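Local coordinates for protein putative P450-like enzyme (PDB 5Z9J) that binds heme and probably works as a cytochrome P450 monooxygenase in bacterial secondary metabolism, at residues L35-G40 with L307-T312. Sequence-based numbering, arbitrary orientation.
With TAM (tris(hydroxyethyl)aminomethane), chain F.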
ATOM      1  N   LEU A  35     -10.731 -13.398 -15.210  1.00 33.92           N
ATOM      2  CA  LEU A  35     -10.921 -12.059 -14.686  1.00 33.10           C
ATOM      3  C   LEU A  35     -10.780 -11.031 -15.793  1.00 34.41           C
ATOM      4  O   LEU A  35     -10.249 -11.333 -16.870  1.00 32.39           O
ATOM      5  CB  LEU A  35      -9.925 -11.750 -13.550  1.00 31.52           C
ATOM      6  CG  LEU A  35      -8.412 -11.950 -13.719  1.00 31.55           C
ATOM      7  CD1 LEU A  35      -7.794 -10.800 -14.492  1.00 30.66           C
ATOM      8  CD2 LEU A  35      -7.694 -12.150 -12.332  1.00 35.15           C
ATOM      9  N   TRP A  36     -11.230  -9.812 -15.491  1.00 33.53           N
ATOM     10  CA  TRP A  36     -11.199  -8.698 -16.419  1.00 34.07           C
ATOM     11  C   TRP A  36     -10.143  -7.711 -15.946  1.00 33.28           C
ATOM     12  O   TRP A  36      -9.862  -7.632 -14.732  1.00 29.28           O
ATOM     13  CB  TRP A  36     -12.583  -8.028 -16.518  1.00 34.38           C
ATOM     14  CG  TRP A  36     -13.701  -8.913 -17.043  1.00 35.47           C
ATOM     15  CD1 TRP A  36     -14.409  -9.866 -16.348  1.00 33.50           C
ATOM     16  CD2 TRP A  36     -14.243  -8.912 -18.373  1.00 35.77           C
ATOM     17  NE1 TRP A  36     -15.327 -10.466 -17.169  1.00 39.93           N
ATOM     18  CE2 TRP A  36     -15.261  -9.888 -18.414  1.00 36.30           C
ATOM     19  CE3 TRP A  36     -13.962  -8.177 -19.534  1.00 36.89           C
ATOM     20  CZ2 TRP A  36     -15.999 -10.156 -19.569  1.00 47.75           C
ATOM     21  CZ3 TRP A  36     -14.698  -8.445 -20.685  1.00 38.28           C
ATOM     22  CH2 TRP A  36     -15.703  -9.418 -20.695  1.00 39.25           C
ATOM     23  N   ASN A  37      -9.509  -7.038 -16.918  1.00 33.24           N
ATOM     24  CA  ASN A  37      -8.482  -6.011 -16.729  1.00 31.60           C
ATOM     25  C   ASN A  37      -8.895  -4.652 -17.301  1.00 30.92           C
ATOM     26  O   ASN A  37      -9.358  -4.597 -18.432  1.00 32.84           O
ATOM     27  CB  ASN A  37      -7.151  -6.440 -17.397  1.00 33.37           C
ATOM     28  CG  ASN A  37      -6.539  -7.701 -16.783  1.00 31.71           C
ATOM     29  OD1 ASN A  37      -6.161  -7.690 -15.627  1.00 32.75           O
ATOM     30  ND2 ASN A  37      -6.428  -8.770 -17.558  1.00 30.73           N
ATOM     31  N   VAL A  38      -8.716  -3.568 -16.542  1.00 32.87           N
ATOM     32  CA  VAL A  38      -8.910  -2.182 -17.042  1.00 30.17           C
ATOM     33  C   VAL A  38      -7.594  -1.398 -16.946  1.00 29.58           C
ATOM     34  O   VAL A  38      -6.996  -1.342 -15.854  1.00 28.18           O
ATOM     35  CB  VAL A  38      -9.983  -1.407 -16.217  1.00 36.99           C
ATOM     36  CG1 VAL A  38     -10.236   0.002 -16.782  1.00 37.88           C
ATOM     37  CG2 VAL A  38     -11.257  -2.155 -16.184  1.00 38.74           C
ATOM     38  N   TYR A  39      -7.144  -0.770 -18.028  1.00 30.73           N
ATOM     39  CA  TYR A  39      -5.854  -0.052 -18.018  1.00 30.40           C
ATOM     40  C   TYR A  39      -5.970   1.494 -18.267  1.00 37.02           C
ATOM     41  O   TYR A  39      -4.984   2.240 -18.092  1.00 30.87           O
ATOM     42  CB  TYR A  39      -4.913  -0.630 -19.068  1.00 33.10           C
ATOM     43  CG  TYR A  39      -4.731  -2.125 -19.009  1.00 32.62           C
ATOM     44  CD1 TYR A  39      -4.123  -2.748 -17.920  1.00 31.53           C
ATOM     45  CD2 TYR A  39      -5.119  -2.911 -20.064  1.00 32.44           C
ATOM     46  CE1 TYR A  39      -3.959  -4.118 -17.889  1.00 31.45           C
ATOM     47  CE2 TYR A  39      -4.950  -4.281 -20.039  1.00 34.77           C
ATOM     48  CZ  TYR A  39      -4.371  -4.876 -18.940  1.00 33.62           C
ATOM     49  OH  TYR A  39      -4.202  -6.241 -18.909  1.00 36.17           O
ATOM     50  N   GLY A  40      -7.154   1.979 -18.627  1.00 32.24           N
ATOM     51  CA  GLY A  40      -7.291   3.379 -18.999  1.00 36.99           C
ATOM     52  C   GLY A  40      -7.514   4.248 -17.778  1.00 36.64           C
ATOM     53  O   GLY A  40      -8.015   3.759 -16.741  1.00 36.24           O
ATOM     54  N   LEU A 307     -14.799 -10.552 -11.459  1.00 32.55           N
ATOM     55  CA  LEU A 307     -13.656  -9.935 -10.819  1.00 32.44           C
ATOM     56  C   LEU A 307     -12.983  -8.984 -11.820  1.00 32.76           C
ATOM     57  O   LEU A 307     -12.598  -9.405 -12.910  1.00 32.38           O
ATOM     58  CB  LEU A 307     -12.663 -10.997 -10.351  1.00 32.61           C
ATOM     59  CG  LEU A 307     -11.377 -10.541  -9.666  1.00 33.72           C
ATOM     60  CD1 LEU A 307     -11.687  -9.768  -8.371  1.00 32.02           C
ATOM     61  CD2 LEU A 307     -10.488 -11.743  -9.332  1.00 34.33           C
ATOM     62  N   LEU A 308     -12.852  -7.722 -11.430  1.00 33.23           N
ATOM     63  CA  LEU A 308     -12.214  -6.704 -12.247  1.00 35.05           C
ATOM     64  C   LEU A 308     -11.002  -6.106 -11.544  1.00 34.29           C
ATOM     65  O   LEU A 308     -11.096  -5.585 -10.404  1.00 34.16           O
ATOM     66  CB  LEU A 308     -13.230  -5.623 -12.638  1.00 38.03           C
ATOM     67  CG  LEU A 308     -12.753  -4.464 -13.521  1.00 39.11           C
ATOM     68  CD1 LEU A 308     -12.508  -4.993 -14.883  1.00 41.19           C
ATOM     69  CD2 LEU A 308     -13.839  -3.384 -13.608  1.00 39.24           C
ATOM     70  N   LEU A 309      -9.863  -6.229 -12.227  1.00 33.25           N
ATOM     71  CA  LEU A 309      -8.606  -5.648 -11.803  1.00 30.96           C
ATOM     72  C   LEU A 309      -8.435  -4.291 -12.434  1.00 29.12           C
ATOM     73  O   LEU A 309      -8.297  -4.170 -13.649  1.00 28.43           O
ATOM     74  CB  LEU A 309      -7.436  -6.538 -12.185  1.00 34.85           C
ATOM     75  CG  LEU A 309      -7.546  -7.907 -11.503  1.00 39.55           C
ATOM     76  CD1 LEU A 309      -6.297  -8.754 -11.721  1.00 41.66           C
ATOM     77  CD2 LEU A 309      -7.911  -7.784 -10.027  1.00 40.27           C
ATOM     78  N   VAL A 310      -8.458  -3.278 -11.576  1.00 28.94           N
ATOM     79  CA  VAL A 310      -8.273  -1.899 -11.951  1.00 28.46           C
ATOM     80  C   VAL A 310      -6.768  -1.563 -11.873  1.00 30.17           C
ATOM     81  O   VAL A 310      -6.202  -1.485 -10.749  1.00 23.92           O
ATOM     82  CB  VAL A 310      -9.074  -0.974 -11.037  1.00 26.68           C
ATOM     83  CG1 VAL A 310      -8.789   0.476 -11.352  1.00 27.46           C
ATOM     84  CG2 VAL A 310     -10.554  -1.306 -11.080  1.00 26.21           C
ATOM     85  N   TRP A 311      -6.103  -1.434 -13.038  1.00 29.75           N
ATOM     86  CA  TRP A 311      -4.640  -1.226 -13.017  1.00 29.07           C
ATOM     87  C   TRP A 311      -4.281   0.267 -12.923  1.00 29.84           C
ATOM     88  O   TRP A 311      -4.073   0.965 -13.921  1.00 25.78           O
ATOM     89  CB  TRP A 311      -3.971  -1.918 -14.198  1.00 27.75           C
ATOM     90  CG  TRP A 311      -4.143  -3.403 -14.112  1.00 29.35           C
ATOM     91  CD1 TRP A 311      -5.027  -4.185 -14.826  1.00 31.29           C
ATOM     92  CD2 TRP A 311      -3.426  -4.304 -13.237  1.00 29.10           C
ATOM     93  NE1 TRP A 311      -4.904  -5.515 -14.432  1.00 32.85           N
ATOM     94  CE2 TRP A 311      -3.927  -5.612 -13.475  1.00 30.94           C
ATOM     95  CE3 TRP A 311      -2.413  -4.132 -12.290  1.00 27.96           C
ATOM     96  CZ2 TRP A 311      -3.441  -6.737 -12.783  1.00 31.20           C
ATOM     97  CZ3 TRP A 311      -1.939  -5.249 -11.603  1.00 27.88           C
ATOM     98  CH2 TRP A 311      -2.458  -6.530 -11.855  1.00 28.53           C
ATOM     99  N   THR A 312      -4.278   0.750 -11.682  1.00 24.06           N
ATOM    100  CA  THR A 312      -3.922   2.088 -11.343  1.00 23.89           C
ATOM    101  C   THR A 312      -2.500   2.341 -11.832  1.00 30.32           C
ATOM    102  O   THR A 312      -2.208   3.456 -12.320  1.00 31.59           O
ATOM    103  CB  THR A 312      -4.025   2.299  -9.808  1.00 27.73           C
ATOM    104  OG1 THR A 312      -3.272   1.266  -9.182  1.00 22.18           O
ATOM    105  CG2 THR A 312      -5.472   2.221  -9.360  1.00 23.18           C
TER
HETATM  106  C   TAM F 402      -2.126  -9.105 -16.535  1.00 34.58           C
HETATM  107  C1  TAM F 402      -2.394  -9.041 -18.092  1.00 48.37           C
HETATM  108  C2  TAM F 402      -0.661  -9.450 -16.213  1.00 36.79           C
HETATM  109  C3  TAM F 402      -2.513  -7.746 -15.884  1.00 56.31           C
HETATM  110  C4  TAM F 402      -1.113  -8.784 -18.894  1.00 49.57           C
HETATM  111  C5  TAM F 402      -0.504  -9.503 -14.701  1.00 37.06           C
HETATM  112  C6  TAM F 402      -1.901  -6.505 -16.573  1.00 47.28           C
HETATM  113  N   TAM F 402      -2.976 -10.122 -15.924  1.00 35.01           N
HETATM  114  O4  TAM F 402      -0.536 -10.009 -19.306  1.00 51.33           O
HETATM  115  O5  TAM F 402      -1.726 -10.042 -14.166  1.00 38.90           O
HETATM  116  O6  TAM F 402      -0.508  -6.488 -16.339  1.00 47.58           O
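Trp36 and Leu308 face each other at the middle of a parallel strand pair, 35-38 beside 307-310, in the mixed beta sheet of the cytochrome P450 fold. Three backbone hydrogen bonds zip the strands together: Trp36 N to Leu307 O, Leu309 N to Trp36 O, and Val38 N to Leu309 O. A fourth, Trp311 N to Val38 O (3.0 Å), continues the ladder into an inverse gamma turn centred on Trp311. Packing is tight on the face of Val38 and Leu308, which helix 41-48 covers through Ile47. Leu308 puts CG anti to its own N (chi1 -179°), which helps swing CD1 toward the neighbouring strand, where it meets Val38 CG2 at 3.4 Å, closer than usual carbon contact. The same methyl rests against Trp36 CB. Looser is the end where Leu35 meets the partly exposed Leu307 and Leu309, with Leu309 CD1 3.7 Å from Leu35 CD2. Beyond the strand ends, Tyr39 and Trp311 join Asn37 in a buried, polar and aromatic pocket side round the bound tris(hydroxyethyl)aminomethane. There Trp311 NE1 gives a nearly straight hydrogen bond to Asn37 OD1 (2.8 Å, 170° at the hydrogen). The oxygen lies in the indole plane, although NE1 stands tilted out of the amide's carbonyl plane. Asp28, on the neighbouring strand, takes hydrogen bonds from both Asn37 ND2 and Tyr39 OH, fixing the amide's rotation and the phenol's position. Tyr39 lies alongside Trp311 with its ring slid off the indole, the planes 25° apart, and CE1 3.2 Å from Trp311 CD1. An alanine in place of Trp311 would remove the indole, and would probably leave Asn37 OD1 without this donor and the ligand without one wall. TAM C3 lies over one face of the indole, toward its rim, 3.4 Å from Trp311 CZ2.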